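X-PRO dipeptidase (Streptococcus pyogenes M1 GAS, PDB 3O5V) is the N-terminal creatinase/prolidase domain of a probable manganese-dependent peptidase of family M24B, which as a whole probably cleaves Xaa-Pro dipeptides. Local coordinates at residues A[6-11]-A[45-50]; A[16-21]-A[95-100]; A[99-104]-A[122-127]. All coordinates share one frame; numbering follows the deposited sequence.

Contact 1: A[6-11]-A[45-50]; sequences DQIRLY and LFVYHD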
# COMPACT_ATOMS: atom_id res chain seq x y z
N ASP A 6 -4.21 -0.30 -13.13
CA ASP A 6 -5.56 -0.33 -13.75
C ASP A 6 -6.19 -1.74 -13.56
O ASP A 6 -7.39 -1.87 -13.36
CB ASP A 6 -5.51 -0.01 -15.24
CG ASP A 6 -5.42 1.49 -15.54
OD1 ASP A 6 -5.70 2.32 -14.65
OD2 ASP A 6 -5.09 1.84 -16.69
N GLN A 7 -5.36 -2.78 -13.66
CA GLN A 7 -5.83 -4.17 -13.47
C GLN A 7 -6.24 -4.42 -12.01
O GLN A 7 -7.24 -5.11 -11.75
CB GLN A 7 -4.77 -5.18 -13.92
CG GLN A 7 -4.54 -5.27 -15.44
CD GLN A 7 -5.83 -5.59 -16.22
OE1 GLN A 7 -6.66 -6.40 -15.80
NE2 GLN A 7 -6.00 -4.93 -17.36
N ILE A 8 -5.47 -3.88 -11.07
CA ILE A 8 -5.81 -4.01 -9.64
C ILE A 8 -7.12 -3.30 -9.34
O ILE A 8 -7.99 -3.86 -8.67
CB ILE A 8 -4.69 -3.51 -8.70
CG1 ILE A 8 -3.50 -4.47 -8.80
CG2 ILE A 8 -5.17 -3.41 -7.24
CD1 ILE A 8 -2.20 -3.80 -8.56
N ARG A 9 -7.27 -2.08 -9.85
CA ARG A 9 -8.51 -1.34 -9.65
C ARG A 9 -9.74 -2.07 -10.22
O ARG A 9 -10.80 -2.06 -9.59
CB ARG A 9 -8.39 0.11 -10.14
CG ARG A 9 -7.43 0.97 -9.25
CD ARG A 9 -7.39 2.42 -9.70
NE ARG A 9 -6.63 2.58 -10.94
CZ ARG A 9 -5.35 2.95 -11.01
NH1 ARG A 9 -4.65 3.23 -9.90
NH2 ARG A 9 -4.76 3.04 -12.20
N LEU A 10 -9.59 -2.73 -11.37
CA LEU A 10 -10.68 -3.54 -11.93
C LEU A 10 -11.02 -4.68 -10.96
O LEU A 10 -12.19 -4.93 -10.66
CB LEU A 10 -10.29 -4.10 -13.29
CG LEU A 10 -11.37 -4.31 -14.37
CD1 LEU A 10 -10.93 -5.36 -15.38
CD2 LEU A 10 -12.76 -4.61 -13.82
N TYR A 11 -9.98 -5.36 -10.50
CA TYR A 11 -10.13 -6.48 -9.55
C TYR A 11 -10.91 -6.08 -8.31
O TYR A 11 -11.87 -6.77 -7.92
CB TYR A 11 -8.77 -7.03 -9.15
CG TYR A 11 -8.85 -8.20 -8.19
CD1 TYR A 11 -9.31 -9.45 -8.61
CD2 TYR A 11 -8.45 -8.06 -6.86
CE1 TYR A 11 -9.37 -10.53 -7.74
CE2 TYR A 11 -8.51 -9.14 -5.98
CZ TYR A 11 -8.98 -10.36 -6.42
OH TYR A 11 -9.04 -11.42 -5.55
N LEU A 45 2.13 0.21 -0.29
CA LEU A 45 1.50 0.80 -1.47
C LEU A 45 -0.03 0.71 -1.34
O LEU A 45 -0.59 -0.38 -1.28
CB LEU A 45 1.97 0.12 -2.77
CG LEU A 45 1.31 0.62 -4.06
CD1 LEU A 45 1.69 2.08 -4.36
CD2 LEU A 45 1.66 -0.24 -5.25
N PHE A 46 -0.68 1.87 -1.30
CA PHE A 46 -2.14 1.94 -1.14
C PHE A 46 -2.78 2.16 -2.50
O PHE A 46 -2.62 3.24 -3.10
CB PHE A 46 -2.50 3.10 -0.20
CG PHE A 46 -2.00 2.92 1.21
CD1 PHE A 46 -2.73 2.14 2.12
CD2 PHE A 46 -0.80 3.49 1.62
CE1 PHE A 46 -2.27 1.95 3.43
CE2 PHE A 46 -0.33 3.32 2.93
CZ PHE A 46 -1.06 2.55 3.83
N VAL A 47 -3.48 1.15 -2.99
CA VAL A 47 -4.18 1.26 -4.28
C VAL A 47 -5.70 1.32 -4.06
O VAL A 47 -6.37 0.30 -3.88
CB VAL A 47 -3.80 0.10 -5.25
CG1 VAL A 47 -4.44 0.30 -6.61
CG2 VAL A 47 -2.27 -0.01 -5.37
N TYR A 48 -6.21 2.55 -4.05
CA TYR A 48 -7.65 2.81 -3.96
C TYR A 48 -8.34 2.37 -5.23
O TYR A 48 -7.74 2.45 -6.31
CB TYR A 48 -7.88 4.30 -3.78
CG TYR A 48 -7.46 4.81 -2.43
CD1 TYR A 48 -6.20 5.38 -2.24
CD2 TYR A 48 -8.32 4.70 -1.33
CE1 TYR A 48 -5.81 5.84 -0.98
CE2 TYR A 48 -7.94 5.15 -0.07
CZ TYR A 48 -6.69 5.72 0.09
OH TYR A 48 -6.30 6.18 1.34
N HIS A 49 -9.59 1.90 -5.14
CA HIS A 49 -10.30 1.48 -6.36
C HIS A 49 -10.57 2.69 -7.28
O HIS A 49 -10.68 2.53 -8.50
CB HIS A 49 -11.57 0.68 -6.04
CG HIS A 49 -12.77 1.52 -5.71
ND1 HIS A 49 -12.88 2.25 -4.55
CD2 HIS A 49 -13.93 1.72 -6.39
CE1 HIS A 49 -14.05 2.87 -4.53
NE2 HIS A 49 -14.70 2.57 -5.64
N ASP A 50 -10.61 3.89 -6.71
CA ASP A 50 -10.98 5.09 -7.48
C ASP A 50 -9.95 6.23 -7.44
O ASP A 50 -9.66 6.84 -8.48
CB ASP A 50 -12.36 5.60 -7.04
CG ASP A 50 -12.48 5.77 -5.53
OD1 ASP A 50 -11.57 5.36 -4.76
OD2 ASP A 50 -13.52 6.30 -5.10
O HOH W 1 -5.35 3.68 -6.92

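Contact 2: A[16-21]-A[95-100]; sequences GAELAI and AKTIYA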
# COMPACT_ATOMS: atom_id res chain seq x y z
N GLY A 16 -16.01 -5.84 -5.23
CA GLY A 16 -16.70 -4.84 -4.42
C GLY A 16 -15.87 -4.37 -3.24
O GLY A 16 -16.40 -4.15 -2.15
N ALA A 17 -14.57 -4.21 -3.45
CA ALA A 17 -13.66 -3.70 -2.42
C ALA A 17 -13.18 -2.32 -2.82
O ALA A 17 -13.21 -1.97 -4.00
CB ALA A 17 -12.49 -4.64 -2.24
N GLU A 18 -12.71 -1.53 -1.86
CA GLU A 18 -12.34 -0.15 -2.16
C GLU A 18 -10.82 0.11 -2.10
O GLU A 18 -10.37 1.20 -2.48
CB GLU A 18 -13.09 0.82 -1.22
CG GLU A 18 -14.63 0.76 -1.31
CD GLU A 18 -15.24 -0.41 -0.54
OE1 GLU A 18 -14.63 -0.89 0.45
OE2 GLU A 18 -16.36 -0.85 -0.92
N LEU A 19 -10.05 -0.86 -1.61
CA LEU A 19 -8.64 -0.61 -1.29
C LEU A 19 -7.81 -1.88 -1.30
O LEU A 19 -8.20 -2.89 -0.72
CB LEU A 19 -8.54 -0.01 0.12
CG LEU A 19 -7.51 1.06 0.54
CD1 LEU A 19 -7.04 0.92 2.00
CD2 LEU A 19 -6.32 1.27 -0.40
N ALA A 20 -6.65 -1.85 -1.97
CA ALA A 20 -5.65 -2.90 -1.83
C ALA A 20 -4.42 -2.29 -1.17
O ALA A 20 -4.01 -1.17 -1.52
CB ALA A 20 -5.28 -3.49 -3.19
N ILE A 21 -3.84 -3.01 -0.21
CA ILE A 21 -2.63 -2.54 0.47
C ILE A 21 -1.50 -3.52 0.22
O ILE A 21 -1.53 -4.65 0.72
CB ILE A 21 -2.83 -2.35 2.01
CG1 ILE A 21 -4.06 -1.50 2.31
CG2 ILE A 21 -1.56 -1.79 2.65
CD1 ILE A 21 -4.29 -1.21 3.81
N ALA A 95 -12.62 2.71 3.71
CA ALA A 95 -12.91 1.48 2.97
C ALA A 95 -13.60 0.42 3.84
O ALA A 95 -13.16 0.15 4.96
CB ALA A 95 -11.64 0.90 2.34
N LYS A 96 -14.67 -0.16 3.32
CA LYS A 96 -15.40 -1.21 4.04
C LYS A 96 -14.76 -2.57 3.83
O LYS A 96 -14.81 -3.44 4.72
CB LYS A 96 -16.88 -1.22 3.62
CG LYS A 96 -17.69 -0.16 4.37
CD LYS A 96 -19.02 0.18 3.72
CE LYS A 96 -19.88 1.00 4.68
NZ LYS A 96 -20.57 2.15 4.02
N THR A 97 -14.16 -2.76 2.66
CA THR A 97 -13.53 -4.02 2.31
C THR A 97 -12.13 -3.70 1.79
O THR A 97 -11.98 -2.89 0.87
CB THR A 97 -14.32 -4.77 1.22
OG1 THR A 97 -15.70 -4.89 1.62
CG2 THR A 97 -13.75 -6.15 1.02
N ILE A 98 -11.13 -4.33 2.41
CA ILE A 98 -9.72 -4.10 2.09
C ILE A 98 -9.04 -5.42 1.71
O ILE A 98 -9.30 -6.47 2.30
CB ILE A 98 -8.98 -3.42 3.28
CG1 ILE A 98 -9.65 -2.09 3.60
CG2 ILE A 98 -7.49 -3.21 2.99
CD1 ILE A 98 -9.25 -1.54 4.93
N TYR A 99 -8.20 -5.37 0.68
CA TYR A 99 -7.33 -6.49 0.36
C TYR A 99 -5.89 -6.23 0.79
O TYR A 99 -5.38 -5.13 0.60
CB TYR A 99 -7.42 -6.79 -1.13
CG TYR A 99 -8.60 -7.67 -1.47
CD1 TYR A 99 -8.43 -9.03 -1.73
CD2 TYR A 99 -9.90 -7.14 -1.52
CE1 TYR A 99 -9.51 -9.84 -2.03
CE2 TYR A 99 -11.00 -7.95 -1.82
CZ TYR A 99 -10.79 -9.30 -2.07
OH TYR A 99 -11.86 -10.11 -2.37
N ALA A 100 -5.23 -7.24 1.37
CA ALA A 100 -3.81 -7.14 1.74
C ALA A 100 -3.08 -8.47 1.53
O ALA A 100 -3.72 -9.50 1.39
CB ALA A 100 -3.65 -6.63 3.19
O HOH W 2 -17.07 -3.09 0.21

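Contact 3: A[99-104]-A[122-127]; sequences YAEFDH and NNLTPY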
# COMPACT_ATOMS: atom_id res chain seq x y z
N TYR A 99 -8.20 -5.37 0.68
CA TYR A 99 -7.33 -6.49 0.36
C TYR A 99 -5.89 -6.23 0.79
O TYR A 99 -5.38 -5.13 0.60
CB TYR A 99 -7.42 -6.79 -1.13
CG TYR A 99 -8.60 -7.67 -1.47
CD1 TYR A 99 -8.43 -9.03 -1.73
CD2 TYR A 99 -9.90 -7.14 -1.52
CE1 TYR A 99 -9.51 -9.84 -2.03
CE2 TYR A 99 -11.00 -7.95 -1.82
CZ TYR A 99 -10.79 -9.30 -2.07
OH TYR A 99 -11.86 -10.11 -2.37
N ALA A 100 -5.23 -7.24 1.37
CA ALA A 100 -3.81 -7.14 1.74
C ALA A 100 -3.08 -8.47 1.53
O ALA A 100 -3.72 -9.50 1.39
CB ALA A 100 -3.65 -6.63 3.19
N GLU A 101 -1.74 -8.43 1.49
CA GLU A 101 -0.94 -9.61 1.18
C GLU A 101 -0.64 -10.41 2.44
O GLU A 101 0.38 -10.18 3.10
CB GLU A 101 0.39 -9.23 0.51
CG GLU A 101 0.24 -8.47 -0.78
CD GLU A 101 1.59 -8.17 -1.40
OE1 GLU A 101 2.17 -7.10 -1.09
OE2 GLU A 101 2.06 -9.00 -2.20
N PHE A 102 -1.53 -11.36 2.74
CA PHE A 102 -1.44 -12.14 3.99
C PHE A 102 -0.18 -13.01 4.05
O PHE A 102 0.27 -13.37 5.15
CB PHE A 102 -2.69 -13.00 4.18
CG PHE A 102 -3.93 -12.25 4.64
CD1 PHE A 102 -3.96 -10.85 4.76
CD2 PHE A 102 -5.10 -12.96 4.94
CE1 PHE A 102 -5.12 -10.19 5.19
CE2 PHE A 102 -6.26 -12.32 5.36
CZ PHE A 102 -6.28 -10.92 5.49
N ASP A 103 0.41 -13.35 2.89
CA ASP A 103 1.68 -14.10 2.88
C ASP A 103 2.94 -13.30 3.21
O ASP A 103 4.01 -13.88 3.38
CB ASP A 103 1.90 -14.85 1.56
CG ASP A 103 1.40 -16.27 1.61
OD1 ASP A 103 1.37 -16.87 2.71
OD2 ASP A 103 1.02 -16.78 0.55
N HIS A 104 2.81 -11.98 3.28
CA HIS A 104 3.97 -11.14 3.58
C HIS A 104 3.77 -10.29 4.84
O HIS A 104 4.67 -10.15 5.66
CB HIS A 104 4.32 -10.24 2.38
CG HIS A 104 5.31 -9.18 2.74
ND1 HIS A 104 6.68 -9.39 2.68
CD2 HIS A 104 5.14 -7.95 3.27
CE1 HIS A 104 7.30 -8.30 3.12
NE2 HIS A 104 6.38 -7.42 3.47
N ASN A 122 -9.23 -8.80 3.53
CA ASN A 122 -9.25 -10.02 2.72
C ASN A 122 -7.87 -10.29 2.12
O ASN A 122 -7.08 -9.36 1.96
CB ASN A 122 -10.28 -9.91 1.59
CG ASN A 122 -11.71 -9.87 2.09
OD1 ASN A 122 -12.61 -9.39 1.39
ND2 ASN A 122 -11.94 -10.38 3.30
N ASN A 123 -7.59 -11.55 1.79
CA ASN A 123 -6.29 -11.96 1.25
C ASN A 123 -6.08 -11.65 -0.25
O ASN A 123 -6.84 -12.11 -1.09
CB ASN A 123 -6.08 -13.46 1.51
CG ASN A 123 -4.65 -13.93 1.28
OD1 ASN A 123 -4.37 -15.13 1.27
ND2 ASN A 123 -3.73 -12.99 1.10
N LEU A 124 -5.03 -10.89 -0.54
CA LEU A 124 -4.64 -10.51 -1.90
C LEU A 124 -3.73 -11.52 -2.60
O LEU A 124 -3.47 -11.40 -3.80
CB LEU A 124 -3.85 -9.21 -1.87
CG LEU A 124 -4.39 -7.91 -2.44
CD1 LEU A 124 -3.34 -6.81 -2.23
CD2 LEU A 124 -4.83 -8.04 -3.90
N THR A 125 -3.20 -12.48 -1.85
CA THR A 125 -2.16 -13.33 -2.42
C THR A 125 -2.63 -14.19 -3.62
O THR A 125 -1.84 -14.40 -4.54
CB THR A 125 -1.33 -14.10 -1.33
OG1 THR A 125 -2.19 -14.96 -0.57
CG2 THR A 125 -0.63 -13.08 -0.38
N PRO A 126 -3.91 -14.64 -3.64
CA PRO A 126 -4.41 -15.28 -4.86
C PRO A 126 -4.31 -14.37 -6.10
O PRO A 126 -3.91 -14.84 -7.16
CB PRO A 126 -5.88 -15.58 -4.54
CG PRO A 126 -5.88 -15.79 -3.06
CD PRO A 126 -4.89 -14.77 -2.54
N TYR A 127 -4.67 -13.10 -5.96
CA TYR A 127 -4.51 -12.17 -7.09
C TYR A 127 -3.03 -12.04 -7.48
O TYR A 127 -2.69 -12.15 -8.66
CB TYR A 127 -5.12 -10.79 -6.80
CG TYR A 127 -4.91 -9.84 -7.95
CD1 TYR A 127 -5.83 -9.78 -9.01
CD2 TYR A 127 -3.77 -9.02 -8.02
CE1 TYR A 127 -5.64 -8.92 -10.09
CE2 TYR A 127 -3.57 -8.16 -9.10
CZ TYR A 127 -4.50 -8.12 -10.13
OH TYR A 127 -4.32 -7.27 -11.20
O HOH W 3 -14.56 -9.12 -1.37

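Contact 1: A[6-11]-A[45-50]
R9 and I8, neighbours on one turn of helix 3-14, lie against the end of strand 44-48, and the apolar part of the contact centres on V47. Its CG1 meets I8 CG2 at 3.8 Å, the two side chains crossing at about a right angle, while the R9 methylene CG packs on the same methyl. V47 CG1 stands anti to the backbone N (chi1 -175°), which turns that methyl to the helix.

The aliphatic part of R9 also runs along the backbone where the strand gives out: CG lies 3.3 Å from Y48 O, and CD 3.5 Å from H49 O.

The polar contacts gather at the guanidinium, which the bend at chi3 (-74°) swings back along the helix. Within the helix, R9 NH2 makes a salt bridge of 2.7 Å to D6 OD1; D6 OD1 lies in the plane of the guanidinium, while the NH2 donor comes to the carboxylate from above its plane. Across the contact a water takes over: R9 NH1 donates to it at 3.1 Å, and it donates to Y48 O at 2.8 Å. Two in-plane partners thus fix the rotation of the guanidinium.

I8 also touches A20 and F22, so the helix spans two adjacent strands. With the axes of 6-11 and 45-48 at 59°, this is helix-on-sheet packing in the alpha/beta fold of the creatinase/prolidase N-terminal domain.

Contact 2: A[16-21]-A[95-100]
E18 meets K96 and T97 through both its backbone and its side chain. The backbone N of E18 donates to T97 O at 3.1 Å, and its carboxylate takes the neighbouring amides in return: OE1 accepts T97 N at 2.9 Å, met nearly along its own C-O axis, and takes a weak bond from K96 N. One carboxylate oxygen thereby serves two consecutive amides at the start of strand 97-100. The bend at chi2 (79°) folds the carboxylate back to reach them. OE2 is held by a water that donates to it at 2.6 Å, donates also to G16 O, and accepts from T97 OG1, tying three groups together where the strands begin.

Further along, A20 and Y99 pair as a parallel bridge. L19 O accepts Y99 N at 2.8 Å, and Y99 O accepts I21 N at 2.7 Å, so Y99 uses both its amide and its carbonyl on the strand of L19 to I21. The exception is L19 N, which is buried here without a partner in the model. A20 faces the other way for its backbone bonds, pairing with V47 of strand 44-48.

Side chains fill in on both faces. A17 CB sits at the edge of the Y99 ring, 3.7 Å from CE2, on the face where A20 and Y99 also meet L12 of helix 3-14. On the reverse face, I21 CD1 lies 3.9 Å from I98 CG2, and L19 CB packs on A95 CB. G16 ends the preceding helix in a Schellman motif, from which the chain enters the sheet. Strands 19-22 and 97-100 are parallel neighbours inside the mixed sheet of the creatinase/prolidase N-terminal domain.

Contact 3: A[99-104]-A[122-127]
A100 O accepts the backbone N of L124 at 2.7 Å, with the donor well above the carbonyl plane (40° out of it), as the chain after strand 120-123 turns off toward helix 125-129. One step back, A100 N donates to N122 O at 2.9 Å. A100 thus spends its N-H on strand 120-123 and its carbonyl on the residue just past it.

The Y99 ring receives N122 CB squarely over one face, a CH-pi contact of 3.7 Å to the centroid, only 11° off the ring normal; N122 is modelled in two conformers, and this geometry is that of one of them. N123 O comes to the ring's edge, 3.5 Å from CD1, and L124 CG presses against Y99 CB, also at 3.5 Å. Beyond the strands, F102 lies over the backbone of N123, whose CA is above the centre of the ring. The methyl CG2 of T125 packs against D103, 3.4 Å from its N and also touching its CB.

E101 directs its carboxylate elsewhere, to T27 OG1 and the backbone amides of S23 and D24. The contact joins the two parallel strands of the beta-alpha-beta unit formed by strand 97-100, helix 107-114 and strand 120-123, while L124 leans on A20 and F22 of strand 19-22 and Y127 on helix 3-14.

How the contacts relate
The three contacts read across one mixed sheet, in the order 44-48, 19-22, 97-100 and 120-123. Contacts 1 and 2, with centres about 9 Å apart, join through backbone pairs: V47 N lies 2.8 Å from A20 O, and H49 N lies 2.9 Å from E18 O. Contacts 2 and 3, about 11 Å apart between centres, share Y99 and A100, and I98 O comes within 2.6 Å of N122 N. Contacts 1 and 3 are about 14 Å apart, yet helix 3-14 bridges them: Y11 CG lies 3.5 Å from Y127 CD1. Bound glycerol, probably from the crystallisation liquor, comes within about 3 Å of the side chains of H49 and of A95, beside contacts 1 and 2.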